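Copper-transporting ATPase PAA1, chloroplastic (Arabidopsis thaliana, PDB 5LBD) transports copper, apparently as Cu(+), across the plastid envelope into the stroma using ATP, this chain being its nucleotide-binding (N) domain. Local coordinates at residues 35-40 / 84-89; 115-120 / 125-130. The protein carries 2 engineered substitutions. All blocks are in the same frame, centred on the assembly; numbering follows the deposited sequence. Where two conformers were deposited one is given.

Contact 1. Residues 35-40 / 84-89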
ATOM      1  N   ALA A  35       4.436   3.149  -5.455  1.00 15.25           N
ATOM      2  CA  ALA A  35       5.197   4.386  -5.409  1.00 17.58           C
ATOM      3  C   ALA A  35       5.861   4.573  -4.049  1.00 15.64           C
ATOM      4  O   ALA A  35       7.000   5.032  -3.957  1.00 18.11           O
ATOM      5  CB  ALA A  35       4.287   5.562  -5.701  1.00 19.14           C
ATOM      6  N   VAL A  36       5.151   4.206  -2.989  1.00 15.17           N
ATOM      7  CA  VAL A  36       5.743   4.225  -1.652  1.00 15.60           C
ATOM      8  C   VAL A  36       6.881   3.218  -1.560  1.00 15.87           C
ATOM      9  O   VAL A  36       7.939   3.507  -0.975  1.00 19.35           O
ATOM     10  CB  VAL A  36       4.649   3.934  -0.607  1.00 15.98           C
ATOM     11  CG1 VAL A  36       5.252   3.861   0.827  1.00 19.56           C
ATOM     12  CG2 VAL A  36       3.572   4.992  -0.664  1.00 19.68           C
ATOM     13  N   GLU A  37       6.643   2.011  -2.066  1.00 17.07           N
ATOM     14  CA  GLU A  37       7.545   0.868  -1.917  1.00 20.90           C
ATOM     15  C   GLU A  37       8.652   0.810  -2.967  1.00 18.35           C
ATOM     16  O   GLU A  37       9.457  -0.116  -2.912  1.00 20.16           O
ATOM     17  CB  GLU A  37       6.745  -0.440  -1.969  1.00 20.81           C
ATOM     18  CG  GLU A  37       5.726  -0.581  -0.852  1.00 22.15           C
ATOM     19  CD  GLU A  37       6.349  -0.733   0.505  1.00 35.96           C
ATOM     20  OE1 GLU A  37       7.479  -1.263   0.625  1.00 30.82           O
ATOM     21  OE2 GLU A  37       5.723  -0.278   1.472  1.00 36.37           O
ATOM     22  N   SER A  38       8.773   1.818  -3.836  1.00 21.01           N
ATOM     23  CA  SER A  38       9.538   1.685  -5.084  1.00 20.54           C
ATOM     24  C   SER A  38      10.972   1.228  -4.866  1.00 24.68           C
ATOM     25  O   SER A  38      11.490   0.436  -5.664  1.00 31.71           O
ATOM     26  CB  SER A  38       9.498   2.993  -5.862  1.00 33.22           C
ATOM     27  OG  SER A  38      10.089   4.041  -5.134  1.00 54.38           O
ATOM     28  N   ASN A  39      11.650   1.722  -3.829  1.00 20.81           N
ATOM     29  CA  ASN A  39      13.046   1.385  -3.636  1.00 25.88           C
ATOM     30  C   ASN A  39      13.283   0.346  -2.552  1.00 23.44           C
ATOM     31  O   ASN A  39      14.442   0.151  -2.168  1.00 25.48           O
ATOM     32  CB  ASN A  39      13.842   2.642  -3.301  1.00 33.98           C
ATOM     33  CG  ASN A  39      13.863   3.618  -4.442  1.00 29.88           C
ATOM     34  OD1 ASN A  39      14.011   3.230  -5.606  1.00 30.33           O
ATOM     35  ND2 ASN A  39      13.669   4.894  -4.129  1.00 43.91           N
ATOM     36  N   THR A  40      12.236  -0.328  -2.071  1.00 21.48           N
ATOM     37  CA  THR A  40      12.403  -1.209  -0.927  1.00 21.21           C
ATOM     38  C   THR A  40      13.170  -2.452  -1.332  1.00 24.72           C
ATOM     39  O   THR A  40      13.096  -2.921  -2.479  1.00 28.60           O
ATOM     40  CB  THR A  40      11.057  -1.627  -0.328  1.00 26.15           C
ATOM     41  OG1 THR A  40      11.287  -2.267   0.938  1.00 35.29           O
ATOM     42  CG2 THR A  40      10.354  -2.571  -1.247  1.00 27.77           C
ATOM     43  N   VAL A  84       0.173   8.405   1.484  1.00 18.74           N
ATOM     44  CA  VAL A  84      -0.109   7.008   1.171  1.00 16.18           C
ATOM     45  C   VAL A  84       0.663   6.159   2.167  1.00 16.97           C
ATOM     46  O   VAL A  84       1.888   6.261   2.244  1.00 16.31           O
ATOM     47  CB  VAL A  84       0.267   6.648  -0.273  1.00 16.27           C
ATOM     48  CG1 VAL A  84       0.023   5.172  -0.517  1.00 17.07           C
ATOM     49  CG2 VAL A  84      -0.530   7.472  -1.247  1.00 19.19           C
ATOM     50  N   THR A  85      -0.047   5.331   2.930  1.00 14.03           N
ATOM     51  CA  THR A  85       0.559   4.448   3.910  1.00 13.00           C
ATOM     52  C   THR A  85       0.429   3.013   3.438  1.00 16.69           C
ATOM     53  O   THR A  85      -0.568   2.625   2.835  1.00 16.71           O
ATOM     54  CB  THR A  85      -0.094   4.571   5.279  1.00 15.51           C
ATOM     55  OG1 THR A  85      -1.505   4.394   5.132  1.00 17.93           O
ATOM     56  CG2 THR A  85       0.201   5.929   5.851  1.00 21.41           C
ATOM     57  N   VAL A  86       1.437   2.211   3.758  1.00 15.74           N
ATOM     58  CA  VAL A  86       1.499   0.802   3.426  1.00 12.72           C
ATOM     59  C   VAL A  86       2.000   0.079   4.665  1.00 16.02           C
ATOM     60  O   VAL A  86       3.156   0.270   5.062  1.00 15.10           O
ATOM     61  CB  VAL A  86       2.430   0.522   2.255  1.00 15.00           C
ATOM     62  CG1 VAL A  86       2.395  -0.900   1.926  1.00 17.15           C
ATOM     63  CG2 VAL A  86       2.059   1.374   1.034  1.00 16.63           C
ATOM     64  N   GLY A  87       1.154  -0.730   5.290  1.00 13.16           N
ATOM     65  CA  GLY A  87       1.617  -1.425   6.478  1.00 15.28           C
ATOM     66  C   GLY A  87       0.526  -2.113   7.248  1.00 15.71           C
ATOM     67  O   GLY A  87      -0.485  -2.535   6.681  1.00 14.90           O
ATOM     68  N   THR A  88       0.780  -2.303   8.540  1.00 14.27           N
ATOM     69  CA  THR A  88      -0.210  -2.952   9.372  1.00 12.64           C
ATOM     70  C   THR A  88      -1.464  -2.091   9.491  1.00 14.59           C
ATOM     71  O   THR A  88      -1.455  -0.883   9.253  1.00 15.59           O
ATOM     72  CB  THR A  88       0.312  -3.187  10.798  1.00 17.22           C
ATOM     73  OG1 THR A  88       0.550  -1.923  11.412  1.00 18.12           O
ATOM     74  CG2 THR A  88       1.575  -4.000  10.804  1.00 17.93           C
ATOM     75  N   LEU A  89      -2.536  -2.729   9.943  1.00 16.69           N
ATOM     76  CA  LEU A  89      -3.762  -1.989  10.211  1.00 17.38           C
ATOM     77  C   LEU A  89      -3.521  -0.901  11.255  1.00 21.35           C
ATOM     78  O   LEU A  89      -4.009   0.226  11.110  1.00 18.31           O
ATOM     79  CB  LEU A  89      -4.844  -2.955  10.663  1.00 19.39           C
ATOM     80  CG  LEU A  89      -6.216  -2.341  10.958  1.00 23.34           C
ATOM     81  CD1 LEU A  89      -6.745  -1.634   9.709  1.00 26.42           C
ATOM     82  CD2 LEU A  89      -7.189  -3.372  11.450  1.00 32.06           C
TER
HETATM   83  O   HOH W   1       5.581  -1.213   4.047  1.00 34.03           O
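Val36, in the last turn of helix 26-37, meets Val84 and Val86 of strand 82-87 with both of its branches. CG2, the branch anti to the carbonyl carbon, reaches Val84, where it comes within 3.6 Å of Val84 CG1; the two side chains run at a slant to each other. Val36 and Val86 pass each other heading in opposing directions, and Val36 CB lies 4.0 Å from Val86 CG2. Val84 and Val86 can share one partner because alternate residues of a strand point to the same side of the sheet.

Glu37 adds a polar edge. Its CG starts out beside the backbone N (chi1 -62°), and the chain then bends at chi2 (-68°), which brings OE2 up to Val86 from the opposite direction. OE2 then sits 3.4 Å from Val86 CG1, an apolar neighbour that offers it no hydrogen bond. Instead, Glu37 OE2 accepts a hydrogen bond from a water, at 2.7 Å, and the same water donates to Val86 O at 3.0 Å, so one molecule ties the buried carboxylate to the strand backbone.

Helix 26-37 thus lies against one face of the antiparallel sheet. Val36 and Glu37 also touch Ala75 on the neighbouring strand 74-79, while on the other side of strand 82-87 Val86 packs on Ile118; Thr85 points to the opposite face, against Trp91 and Val92 of helix 89-94.

Contact 2. Residues 115-120 / 125-130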
ATOM      1  N   VAL A 115      -0.663  -9.983   4.887  1.00 24.58           N
ATOM      2  CA  VAL A 115      -1.476  -8.907   4.341  1.00 22.62           C
ATOM      3  C   VAL A 115      -0.849  -7.565   4.674  1.00 18.38           C
ATOM      4  O   VAL A 115      -0.118  -7.415   5.662  1.00 22.66           O
ATOM      5  CB  VAL A 115      -2.938  -8.915   4.852  1.00 28.83           C
ATOM      6  CG1 VAL A 115      -3.587 -10.309   4.715  1.00 29.20           C
ATOM      7  CG2 VAL A 115      -3.043  -8.418   6.281  1.00 37.55           C
ATOM      8  N   VAL A 116      -1.099  -6.589   3.828  0.66 15.61           N
ATOM      9  CA  VAL A 116      -0.814  -5.199   4.156  0.66 17.94           C
ATOM     10  C   VAL A 116      -2.052  -4.358   3.885  0.66 18.04           C
ATOM     11  O   VAL A 116      -2.902  -4.690   3.050  0.66 19.49           O
ATOM     12  CB  VAL A 116       0.414  -4.660   3.388  0.66 25.49           C
ATOM     13  CG1 VAL A 116       1.586  -5.604   3.571  0.66 36.22           C
ATOM     14  CG2 VAL A 116       0.112  -4.484   1.921  0.66 20.77           C
ATOM     15  N   TYR A 117      -2.172  -3.280   4.642  1.00 15.70           N
ATOM     16  CA  TYR A 117      -3.240  -2.314   4.495  1.00 12.74           C
ATOM     17  C   TYR A 117      -2.685  -1.061   3.831  1.00 15.14           C
ATOM     18  O   TYR A 117      -1.520  -0.695   4.036  1.00 16.60           O
ATOM     19  CB  TYR A 117      -3.874  -1.983   5.847  1.00 15.52           C
ATOM     20  CG  TYR A 117      -4.665  -3.150   6.433  1.00 19.11           C
ATOM     21  CD1 TYR A 117      -4.039  -4.157   7.104  1.00 17.27           C
ATOM     22  CD2 TYR A 117      -6.025  -3.258   6.209  1.00 21.80           C
ATOM     23  CE1 TYR A 117      -4.739  -5.251   7.614  1.00 22.04           C
ATOM     24  CE2 TYR A 117      -6.746  -4.344   6.738  1.00 36.22           C
ATOM     25  CZ  TYR A 117      -6.074  -5.330   7.426  1.00 29.62           C
ATOM     26  OH  TYR A 117      -6.722  -6.421   7.941  1.00 28.89           O
ATOM     27  N   ILE A 118      -3.548  -0.391   3.096  1.00 15.60           N
ATOM     28  CA  ILE A 118      -3.224   0.811   2.357  1.00 17.74           C
ATOM     29  C   ILE A 118      -4.131   1.925   2.840  1.00 16.43           C
ATOM     30  O   ILE A 118      -5.364   1.814   2.764  1.00 17.95           O
ATOM     31  CB  ILE A 118      -3.398   0.617   0.852  1.00 17.53           C
ATOM     32  CG1 ILE A 118      -2.683  -0.653   0.368  1.00 21.81           C
ATOM     33  CG2 ILE A 118      -2.885   1.842   0.136  1.00 20.28           C
ATOM     34  CD1 ILE A 118      -1.232  -0.711   0.693  1.00 21.59           C
ATOM     35  N   GLY A 119      -3.525   3.007   3.329  1.00 16.03           N
ATOM     36  CA  GLY A 119      -4.254   4.222   3.617  1.00 17.57           C
ATOM     37  C   GLY A 119      -3.929   5.285   2.583  1.00 16.52           C
ATOM     38  O   GLY A 119      -2.792   5.374   2.090  1.00 19.21           O
ATOM     39  N   VAL A 120      -4.917   6.123   2.297  1.00 19.02           N
ATOM     40  CA  VAL A 120      -4.746   7.278   1.422  1.00 19.52           C
ATOM     41  C   VAL A 120      -5.381   8.452   2.137  1.00 21.49           C
ATOM     42  O   VAL A 120      -6.601   8.473   2.337  1.00 22.70           O
ATOM     43  CB  VAL A 120      -5.368   7.075   0.033  1.00 20.73           C
ATOM     44  CG1 VAL A 120      -5.064   8.264  -0.814  1.00 28.98           C
ATOM     45  CG2 VAL A 120      -4.771   5.856  -0.603  1.00 23.42           C
ATOM     46  N   ALA A 125      -8.043   2.531   2.311  1.00 17.54           N
ATOM     47  CA  ALA A 125      -8.304   2.351   0.905  1.00 20.82           C
ATOM     48  C   ALA A 125      -8.392   0.894   0.481  1.00 18.78           C
ATOM     49  O   ALA A 125      -9.100   0.601  -0.494  1.00 20.85           O
ATOM     50  CB  ALA A 125      -7.218   3.037   0.081  1.00 21.52           C
ATOM     51  N   ALA A 126      -7.641  -0.000   1.120  1.00 19.08           N
ATOM     52  CA  ALA A 126      -7.528  -1.345   0.580  1.00 19.83           C
ATOM     53  C   ALA A 126      -6.798  -2.243   1.557  1.00 14.57           C
ATOM     54  O   ALA A 126      -6.096  -1.794   2.465  1.00 15.52           O
ATOM     55  CB  ALA A 126      -6.777  -1.336  -0.754  1.00 18.01           C
ATOM     56  N   VAL A 127      -6.940  -3.537   1.329  1.00 14.16           N
ATOM     57  CA  VAL A 127      -6.076  -4.525   1.947  1.00 15.36           C
ATOM     58  C   VAL A 127      -5.524  -5.351   0.792  1.00 16.20           C
ATOM     59  O   VAL A 127      -6.230  -5.625  -0.182  1.00 18.33           O
ATOM     60  CB  VAL A 127      -6.802  -5.373   3.019  1.00 19.12           C
ATOM     61  CG1 VAL A 127      -7.992  -6.118   2.453  1.00 28.04           C
ATOM     62  CG2 VAL A 127      -5.828  -6.339   3.682  1.00 23.83           C
ATOM     63  N   ILE A 128      -4.255  -5.705   0.869  1.00 16.61           N
ATOM     64  CA  ILE A 128      -3.613  -6.555  -0.128  1.00 17.10           C
ATOM     65  C   ILE A 128      -3.218  -7.860   0.540  1.00 20.43           C
ATOM     66  O   ILE A 128      -2.551  -7.850   1.585  1.00 19.34           O
ATOM     67  CB  ILE A 128      -2.375  -5.893  -0.769  1.00 15.20           C
ATOM     68  CG1 ILE A 128      -2.735  -4.525  -1.357  1.00 20.01           C
ATOM     69  CG2 ILE A 128      -1.771  -6.828  -1.824  1.00 18.38           C
ATOM     70  CD1 ILE A 128      -1.529  -3.715  -1.803  1.00 26.88           C
ATOM     71  N   ARG A 129      -3.609  -8.972  -0.061  1.00 17.90           N
ATOM     72  CA  ARG A 129      -3.258 -10.303   0.410  1.00 20.49           C
ATOM     73  C   ARG A 129      -2.154 -10.883  -0.458  1.00 23.42           C
ATOM     74  O   ARG A 129      -2.132 -10.678  -1.679  1.00 24.59           O
ATOM     75  CB  ARG A 129      -4.455 -11.259   0.380  1.00 27.99           C
ATOM     76  CG  ARG A 129      -5.701 -10.735   1.018  1.00 50.34           C
ATOM     77  CD  ARG A 129      -6.700 -11.870   1.276  1.00 44.53           C
ATOM     78  NE  ARG A 129      -6.657 -12.923   0.261  1.00 46.63           N
ATOM     79  CZ  ARG A 129      -5.984 -14.066   0.383  1.00 52.59           C
ATOM     80  NH1 ARG A 129      -5.288 -14.320   1.487  1.00 67.83           N
ATOM     81  NH2 ARG A 129      -5.996 -14.957  -0.607  1.00 60.35           N
ATOM     82  N   PHE A 130      -1.257 -11.632   0.180  1.00 24.07           N
ATOM     83  CA  PHE A 130      -0.113 -12.285  -0.444  1.00 24.15           C
ATOM     84  C   PHE A 130      -0.140 -13.768  -0.129  1.00 31.42           C
ATOM     85  O   PHE A 130      -0.483 -14.157   0.988  1.00 36.29           O
ATOM     86  CB  PHE A 130       1.204 -11.727   0.088  1.00 22.83           C
ATOM     87  CG  PHE A 130       1.356 -10.269  -0.092  1.00 19.73           C
ATOM     88  CD1 PHE A 130       0.723  -9.399   0.751  1.00 21.47           C
ATOM     89  CD2 PHE A 130       2.113  -9.744  -1.126  1.00 24.14           C
ATOM     90  CE1 PHE A 130       0.842  -8.028   0.589  1.00 20.75           C
ATOM     91  CE2 PHE A 130       2.227  -8.373  -1.284  1.00 20.76           C
ATOM     92  CZ  PHE A 130       1.610  -7.528  -0.439  1.00 19.65           C
TER
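Tyr117 and Val127 run alongside each other off the same face of the sheet as a non-hydrogen-bonded pair. Val127 CG2 sits over one face of the tyrosine ring, a CH-pi contact 3.9 Å from the centroid and 16° off the ring normal. With CG1 between the backbone N and the carbonyl carbon (chi1 59°), CG2 is left anti to the N and reaches toward strand 115-120, where it also meets Val115 CB. Were Tyr117 an alanine, Val127 CG2 would probably lose the ring face it packs on, with a gap opening toward Ala104 of helix 101-107.

On the other face, in the conformer given, one of two deposited for Val116, CG2 lies in plane at the edge of the Phe130 ring, 3.9 Å from CE1, and Ile118 CD1 reaches Ile128 CD1 at the same distance.

The two strands form an antiparallel beta hairpin inside the sheet of the N-domain. Val116 and Ile128 exchange a pair of backbone bonds, the one from Ile128 N to Val116 O being nearly straight at 174°. Further along, Ala125 and Ala126 both face Ile118 in a classic beta bulge: Ile118 O accepts from Ala125 N at 2.8 Å and weakly from Ala126 N at 3.3 Å.

Beyond the hairpin, Leu103 and Ala107 of helix 101-107 touch Val127, whereas Val29 and Ala33 of helix 26-37 cover Ile118. Phe130 packs on Val44, Ala47 and Ile48 of helix 43-52, and the guanidinium of Arg129 is salt-bridged to Glu9 and Glu131.

Contact 1 and contact 2 belong to one antiparallel sheet, their centres about 9 Å apart, and they meet where strand 82-87 runs beside strand 115-120. Gly87 O and Tyr117 N, 2.7 Å apart, and Thr85 N and Gly119 O, at 2.9 Å, are probable hydrogen bonds joining the two. Packing continues the link: Thr85 O of contact 1 lies 3.6 Å from Ile118 CG2 of contact 2, and helix 26-37 supplies one side of contact 1 through Val36 and covers contact 2 through Val29 and Ala33. In sequence, contact 1 is complete before contact 2 begins. Neither contact involves a bound nucleotide; both build the core of the nucleotide-binding domain.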